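Local coordinates for protein alpha-L-rhamnosidase (Klebsiella oxytoca, PDB 4XHC) that probably hydrolyses terminal alpha-L-rhamnose residues from glycosides as a two-domain member of glycoside hydrolase family 78, and binds rhamnose in its pocket, at residues A[309-313]-A[381-385]; A[436-440]-A[474-479]. All coordinates share one frame; numbering follows the deposited sequence.

In the fold
Both contacts lie in the helical glycosidase domain, on the same side of the chain's centre, and follow one another in series along the sequence: contact 1 joins helix 302-319 to helix 368-389 before contact 2 joins helix 430-438 to helix 466-478. Their centres are about 17 Å apart, and the nearest atoms, about 5 Å apart, do not touch. Helix 368-389 ties the two together, since it supplies 381-385 to contact 1 while its Y377 touches both R381 of contact 1 and L438 of contact 2. The pair thus samples two helix-to-helix joints of the family's six-hairpin (alpha/alpha)6 barrel, the domain that holds the residues of the rhamnose pocket.

Contact 1 (A[309-313]-A[381-385]); sequences VDVLY and RAIWL
L385 reaches across to helix 302-319 with its CD1 methyl 4.0 Å from V309 CG1, and it anchors the buried, apolar half of this contact. That one methyl is shared by V309, L312 and Y313, residues that face it from neighbouring turns. V309 meets A382 too: its CG1 stands anti to the backbone N (chi1 179°), which carries it to 3.6 Å from A382 N. The small A382 lets the valine come that near the backbone. The short helix axes approach to 9.5 Å and cross at 45°. Helix 322-340 backs this apolar side through V336, which touches both V309 and A382.

On the other side Y313, R381 and W384 are larger and partly exposed, while D310 stays buried. CE3 of W384 lies over one face of the Y313 ring, 3.6 Å from CZ, but the planes are inclined by 37°, so the pair is oblique. R381 bends at chi2 and lays its aliphatic CG 3.6 Å from Y313 CD2, using its methylenes as apolar filling. Its NE stands 3.6 Å from D310 OD1, a long salt bridge of charge attraction alone, because the oxygen lies well out of the guanidinium plane. The stronger partners are elsewhere: D310 OD2 pairs with R251, and R381 NH1 bonds to the carbonyl of Y377. An apolar seam bordered by aromatic and charged groups here joins two helices of the (alpha/alpha)6 barrel of family 78 glycosidases.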
ATOM      1  N   VAL A 309     -23.347 -23.279  27.310  1.00 52.64           N
ATOM      2  CA  VAL A 309     -23.567 -24.320  28.301  1.00 55.56           C
ATOM      3  C   VAL A 309     -22.719 -25.544  27.992  1.00 56.58           C
ATOM      4  O   VAL A 309     -22.080 -26.095  28.900  1.00 58.01           O
ATOM      5  CB  VAL A 309     -25.040 -24.765  28.366  1.00 56.10           C
ATOM      6  CG1 VAL A 309     -25.222 -25.874  29.396  1.00 57.02           C
ATOM      7  CG2 VAL A 309     -25.943 -23.583  28.685  1.00 57.42           C
ATOM      8  N   ASP A 310     -22.718 -25.980  26.731  1.00 54.45           N
ATOM      9  CA  ASP A 310     -22.010 -27.214  26.389  1.00 55.92           C
ATOM     10  C   ASP A 310     -20.490 -27.019  26.470  1.00 57.19           C
ATOM     11  O   ASP A 310     -19.773 -27.928  26.896  1.00 59.47           O
ATOM     12  CB  ASP A 310     -22.439 -27.767  25.022  1.00 54.43           C
ATOM     13  CG  ASP A 310     -21.967 -29.223  24.788  1.00 55.29           C
ATOM     14  OD1 ASP A 310     -22.091 -30.094  25.686  1.00 55.89           O
ATOM     15  OD2 ASP A 310     -21.461 -29.495  23.685  1.00 52.54           O
ATOM     16  N   VAL A 311     -20.003 -25.835  26.104  1.00 55.38           N
ATOM     17  CA  VAL A 311     -18.573 -25.548  26.238  1.00 55.72           C
ATOM     18  C   VAL A 311     -18.148 -25.587  27.707  1.00 56.44           C
ATOM     19  O   VAL A 311     -17.098 -26.139  28.029  1.00 57.97           O
ATOM     20  CB  VAL A 311     -18.174 -24.187  25.623  1.00 54.68           C
ATOM     21  CG1 VAL A 311     -16.693 -23.919  25.856  1.00 55.50           C
ATOM     22  CG2 VAL A 311     -18.478 -24.168  24.131  1.00 53.04           C
ATOM     23  N   LEU A 312     -18.955 -24.990  28.583  1.00 55.55           N
ATOM     24  CA  LEU A 312     -18.657 -24.991  30.016  1.00 57.00           C
ATOM     25  C   LEU A 312     -18.671 -26.408  30.575  1.00 57.62           C
ATOM     26  O   LEU A 312     -17.794 -26.777  31.356  1.00 60.57           O
ATOM     27  CB  LEU A 312     -19.647 -24.117  30.784  1.00 57.13           C
ATOM     28  CG  LEU A 312     -19.350 -23.860  32.268  1.00 59.36           C
ATOM     29  CD1 LEU A 312     -17.989 -23.222  32.474  1.00 61.13           C
ATOM     30  CD2 LEU A 312     -20.424 -22.977  32.885  1.00 60.06           C
ATOM     31  N   TYR A 313     -19.654 -27.202  30.163  1.00 56.76           N
ATOM     32  CA  TYR A 313     -19.737 -28.596  30.593  1.00 57.91           C
ATOM     33  C   TYR A 313     -18.511 -29.412  30.130  1.00 58.38           C
ATOM     34  O   TYR A 313     -17.891 -30.104  30.949  1.00 59.08           O
ATOM     35  CB  TYR A 313     -21.056 -29.241  30.128  1.00 57.32           C
ATOM     36  CG  TYR A 313     -21.093 -30.736  30.350  1.00 58.31           C
ATOM     37  CD1 TYR A 313     -21.256 -31.265  31.625  1.00 60.43           C
ATOM     38  CD2 TYR A 313     -20.932 -31.625  29.282  1.00 57.74           C
ATOM     39  CE1 TYR A 313     -21.267 -32.636  31.834  1.00 62.58           C
ATOM     40  CE2 TYR A 313     -20.946 -32.996  29.478  1.00 59.43           C
ATOM     41  CZ  TYR A 313     -21.113 -33.494  30.754  1.00 61.87           C
ATOM     42  OH  TYR A 313     -21.110 -34.847  30.950  1.00 63.71           O
ATOM     43  N   ARG A 381     -27.348 -30.730  29.267  1.00 54.23           N
ATOM     44  CA  ARG A 381     -26.072 -30.377  29.884  1.00 55.42           C
ATOM     45  C   ARG A 381     -26.265 -29.377  31.013  1.00 55.36           C
ATOM     46  O   ARG A 381     -25.535 -29.421  32.001  1.00 57.66           O
ATOM     47  CB  ARG A 381     -25.073 -29.824  28.860  1.00 55.62           C
ATOM     48  CG  ARG A 381     -24.276 -30.891  28.126  1.00 56.42           C
ATOM     49  CD  ARG A 381     -25.062 -31.447  26.960  1.00 56.99           C
ATOM     50  NE  ARG A 381     -24.500 -32.696  26.456  1.00 59.56           N
ATOM     51  CZ  ARG A 381     -25.168 -33.567  25.699  1.00 59.62           C
ATOM     52  NH1 ARG A 381     -26.424 -33.341  25.335  1.00 59.49           N
ATOM     53  NH2 ARG A 381     -24.577 -34.679  25.302  1.00 59.85           N
ATOM     54  N   ALA A 382     -27.233 -28.474  30.869  1.00 53.40           N
ATOM     55  CA  ALA A 382     -27.590 -27.569  31.965  1.00 54.37           C
ATOM     56  C   ALA A 382     -28.064 -28.332  33.221  1.00 56.83           C
ATOM     57  O   ALA A 382     -27.845 -27.888  34.343  1.00 57.03           O
ATOM     58  CB  ALA A 382     -28.654 -26.581  31.510  1.00 53.64           C
ATOM     59  N   ILE A 383     -28.705 -29.479  33.026  1.00 58.03           N
ATOM     60  CA  ILE A 383     -29.128 -30.322  34.140  1.00 61.23           C
ATOM     61  C   ILE A 383     -27.910 -30.916  34.830  1.00 62.93           C
ATOM     62  O   ILE A 383     -27.826 -30.917  36.061  1.00 65.08           O
ATOM     63  CB  ILE A 383     -30.061 -31.455  33.675  1.00 62.24           C
ATOM     64  CG1 ILE A 383     -31.401 -30.873  33.243  1.00 63.06           C
ATOM     65  CG2 ILE A 383     -30.296 -32.475  34.782  1.00 65.13           C
ATOM     66  CD1 ILE A 383     -32.224 -31.821  32.395  1.00 63.50           C
ATOM     67  N   TRP A 384     -26.964 -31.422  34.047  1.00 61.51           N
ATOM     68  CA  TRP A 384     -25.782 -32.035  34.632  1.00 62.79           C
ATOM     69  C   TRP A 384     -24.984 -31.011  35.449  1.00 64.50           C
ATOM     70  O   TRP A 384     -24.466 -31.334  36.534  1.00 65.66           O
ATOM     71  CB  TRP A 384     -24.924 -32.708  33.554  1.00 60.96           C
ATOM     72  CG  TRP A 384     -25.575 -33.938  32.955  1.00 59.90           C
ATOM     73  CD1 TRP A 384     -26.439 -34.796  33.580  1.00 61.50           C
ATOM     74  CD2 TRP A 384     -25.384 -34.459  31.634  1.00 57.87           C
ATOM     75  NE1 TRP A 384     -26.804 -35.809  32.729  1.00 60.82           N
ATOM     76  CE2 TRP A 384     -26.172 -35.628  31.527  1.00 59.12           C
ATOM     77  CE3 TRP A 384     -24.620 -34.054  30.530  1.00 56.17           C
ATOM     78  CZ2 TRP A 384     -26.225 -36.395  30.354  1.00 57.96           C
ATOM     79  CZ3 TRP A 384     -24.676 -34.820  29.363  1.00 55.62           C
ATOM     80  CH2 TRP A 384     -25.473 -35.978  29.288  1.00 55.93           C
ATOM     81  N   LEU A 385     -24.918 -29.780  34.946  1.00 63.30           N
ATOM     82  CA  LEU A 385     -24.261 -28.695  35.673  1.00 65.49           C
ATOM     83  C   LEU A 385     -25.068 -28.301  36.908  1.00 67.56           C
ATOM     84  O   LEU A 385     -24.507 -28.100  37.989  1.00 68.66           O
ATOM     85  CB  LEU A 385     -24.062 -27.474  34.772  1.00 64.22           C
ATOM     86  CG  LEU A 385     -22.987 -27.587  33.686  1.00 63.75           C
ATOM     87  CD1 LEU A 385     -23.089 -26.419  32.718  1.00 61.97           C
ATOM     88  CD2 LEU A 385     -21.593 -27.644  34.292  1.00 65.67           C
TER

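Contact 2 (A[436-440]-A[474-479])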
ATOM      1  N   LEU A 436     -32.101 -33.654  16.237  1.00 41.70           N
ATOM      2  CA  LEU A 436     -33.095 -34.319  17.082  1.00 42.79           C
ATOM      3  C   LEU A 436     -32.670 -35.734  17.491  1.00 44.28           C
ATOM      4  O   LEU A 436     -33.171 -36.265  18.479  1.00 48.47           O
ATOM      5  CB  LEU A 436     -34.473 -34.309  16.421  1.00 40.36           C
ATOM      6  CG  LEU A 436     -35.128 -32.921  16.421  1.00 39.79           C
ATOM      7  CD1 LEU A 436     -36.314 -32.870  15.470  1.00 39.18           C
ATOM      8  CD2 LEU A 436     -35.557 -32.494  17.821  1.00 40.57           C
ATOM      9  N   VAL A 437     -31.746 -36.336  16.752  1.00 43.15           N
ATOM     10  CA  VAL A 437     -31.117 -37.575  17.198  1.00 45.38           C
ATOM     11  C   VAL A 437     -30.088 -37.299  18.308  1.00 47.76           C
ATOM     12  O   VAL A 437     -29.981 -38.062  19.262  1.00 49.53           O
ATOM     13  CB  VAL A 437     -30.485 -38.356  16.019  1.00 45.13           C
ATOM     14  CG1 VAL A 437     -29.575 -39.486  16.505  1.00 46.76           C
ATOM     15  CG2 VAL A 437     -31.580 -38.915  15.132  1.00 44.34           C
ATOM     16  N   LEU A 438     -29.329 -36.217  18.186  1.00 48.38           N
ATOM     17  CA  LEU A 438     -28.368 -35.868  19.223  1.00 50.69           C
ATOM     18  C   LEU A 438     -29.075 -35.477  20.513  1.00 50.66           C
ATOM     19  O   LEU A 438     -28.554 -35.687  21.606  1.00 53.60           O
ATOM     20  CB  LEU A 438     -27.455 -34.732  18.747  1.00 52.57           C
ATOM     21  CG  LEU A 438     -26.423 -35.103  17.677  1.00 52.45           C
ATOM     22  CD1 LEU A 438     -25.734 -33.851  17.171  1.00 52.39           C
ATOM     23  CD2 LEU A 438     -25.394 -36.085  18.219  1.00 54.52           C
ATOM     24  N   ALA A 439     -30.265 -34.914  20.374  1.00 49.20           N
ATOM     25  CA  ALA A 439     -31.088 -34.508  21.511  1.00 50.85           C
ATOM     26  C   ALA A 439     -31.673 -35.688  22.288  1.00 53.02           C
ATOM     27  O   ALA A 439     -32.202 -35.509  23.389  1.00 53.30           O
ATOM     28  CB  ALA A 439     -32.210 -33.609  21.021  1.00 49.48           C
ATOM     29  N   GLU A 440     -31.595 -36.876  21.691  1.00 54.41           N
ATOM     30  CA  GLU A 440     -32.082 -38.125  22.287  1.00 56.59           C
ATOM     31  C   GLU A 440     -33.602 -38.121  22.454  1.00 54.95           C
ATOM     32  O   GLU A 440     -34.121 -38.595  23.455  1.00 55.64           O
ATOM     33  CB  GLU A 440     -31.362 -38.439  23.611  1.00 59.98           C
ATOM     34  CG  GLU A 440     -29.845 -38.430  23.506  1.00 61.07           C
ATOM     35  CD  GLU A 440     -29.164 -39.272  24.569  1.00 65.69           C
ATOM     36  OE1 GLU A 440     -29.495 -39.122  25.770  1.00 67.80           O
ATOM     37  OE2 GLU A 440     -28.288 -40.088  24.199  1.00 68.62           O
ATOM     38  N   ALA A 474     -21.145 -37.555  14.888  1.00 46.52           N
ATOM     39  CA  ALA A 474     -21.447 -37.756  16.297  1.00 46.84           C
ATOM     40  C   ALA A 474     -22.724 -38.570  16.465  1.00 48.19           C
ATOM     41  O   ALA A 474     -22.791 -39.452  17.336  1.00 49.91           O
ATOM     42  CB  ALA A 474     -21.579 -36.420  17.003  1.00 45.70           C
ATOM     43  N   ALA A 475     -23.727 -38.273  15.636  1.00 47.27           N
ATOM     44  CA  ALA A 475     -24.995 -38.992  15.672  1.00 48.53           C
ATOM     45  C   ALA A 475     -24.817 -40.458  15.276  1.00 49.68           C
ATOM     46  O   ALA A 475     -25.416 -41.344  15.885  1.00 52.50           O
ATOM     47  CB  ALA A 475     -26.027 -38.318  14.782  1.00 47.88           C
ATOM     48  N   LEU A 476     -23.995 -40.719  14.268  1.00 49.47           N
ATOM     49  CA  LEU A 476     -23.706 -42.098  13.883  1.00 50.48           C
ATOM     50  C   LEU A 476     -23.100 -42.870  15.049  1.00 51.79           C
ATOM     51  O   LEU A 476     -23.563 -43.959  15.382  1.00 54.53           O
ATOM     52  CB  LEU A 476     -22.780 -42.147  12.664  1.00 50.39           C
ATOM     53  CG  LEU A 476     -23.415 -41.721  11.335  1.00 50.37           C
ATOM     54  CD1 LEU A 476     -22.351 -41.501  10.271  1.00 50.08           C
ATOM     55  CD2 LEU A 476     -24.427 -42.750  10.852  1.00 52.34           C
ATOM     56  N   LEU A 477     -22.076 -42.297  15.679  1.00 52.80           N
ATOM     57  CA  LEU A 477     -21.401 -42.953  16.813  1.00 53.92           C
ATOM     58  C   LEU A 477     -22.354 -43.195  17.993  1.00 53.52           C
ATOM     59  O   LEU A 477     -22.352 -44.273  18.582  1.00 53.33           O
ATOM     60  CB  LEU A 477     -20.175 -42.139  17.264  1.00 54.57           C
ATOM     61  CG  LEU A 477     -18.974 -42.149  16.305  1.00 54.90           C
ATOM     62  CD1 LEU A 477     -17.890 -41.177  16.759  1.00 54.81           C
ATOM     63  CD2 LEU A 477     -18.393 -43.552  16.163  1.00 56.18           C
ATOM     64  N   GLN A 478     -23.177 -42.198  18.313  1.00 51.85           N
ATOM     65  CA  GLN A 478     -24.149 -42.297  19.402  1.00 52.48           C
ATOM     66  C   GLN A 478     -25.134 -43.462  19.203  1.00 53.87           C
ATOM     67  O   GLN A 478     -25.562 -44.076  20.173  1.00 55.18           O
ATOM     68  CB  GLN A 478     -24.904 -40.971  19.533  1.00 51.91           C
ATOM     69  CG  GLN A 478     -25.897 -40.884  20.673  1.00 53.04           C
ATOM     70  CD  GLN A 478     -26.810 -39.674  20.544  1.00 53.59           C
ATOM     71  OE1 GLN A 478     -26.374 -38.534  20.686  1.00 52.73           O
ATOM     72  NE2 GLN A 478     -28.092 -39.923  20.282  1.00 55.51           N
ATOM     73  N   CYS A 479     -25.474 -43.772  17.954  1.00 52.94           N
ATOM     74  CA  CYS A 479     -26.369 -44.880  17.653  1.00 54.27           C
ATOM     75  C   CYS A 479     -25.623 -46.198  17.422  1.00 57.29           C
ATOM     76  O   CYS A 479     -26.222 -47.186  16.986  1.00 60.47           O
ATOM     77  CB  CYS A 479     -27.219 -44.550  16.429  1.00 53.49           C
ATOM     78  SG  CYS A 479     -28.190 -43.027  16.576  1.00 51.43           S
TER
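Two helix ends meet here, with the CA atoms of L438 and A475 5.8 Å apart; the chain at 436-440 leaves its helix through a Schellman motif, in which E440 takes positive phi (66°), and the other helix ends at Q478. Small residues permit the approach. L438 CD2 sits 4.0 Å from A474 CB and also lies against A475, whose methyl group leaves room for V437 CG1 as well. C479 continues this apolar patch, its SG 3.8 Å from V437 CG1.

Q478 supplies the polar link. With CG anti to the backbone N (chi1 -177°) and the chain extended beyond it, the long side chain spans the gap and NE2 donates to V437 O at 2.8 Å. The N-H...O angle is 155°, and the acceptor lies close to the glutamine's amide plane, whereas the donor stands above the carbonyl plane of V437. E440 N reaches this oxygen from the opposite face. On the other end of the amide, OE1 lies 3.6 Å from L438 CD2, while OE2 of E440 stays 3.9 Å from Q478 NE2, at most a loose electrostatic neighbour.

V437 O, in the last helical turn, thus has its backbone capping bond on one face and the glutamine on the other; that second bond pins the Q478 amide and ties the two helix ends together beside their apolar patch.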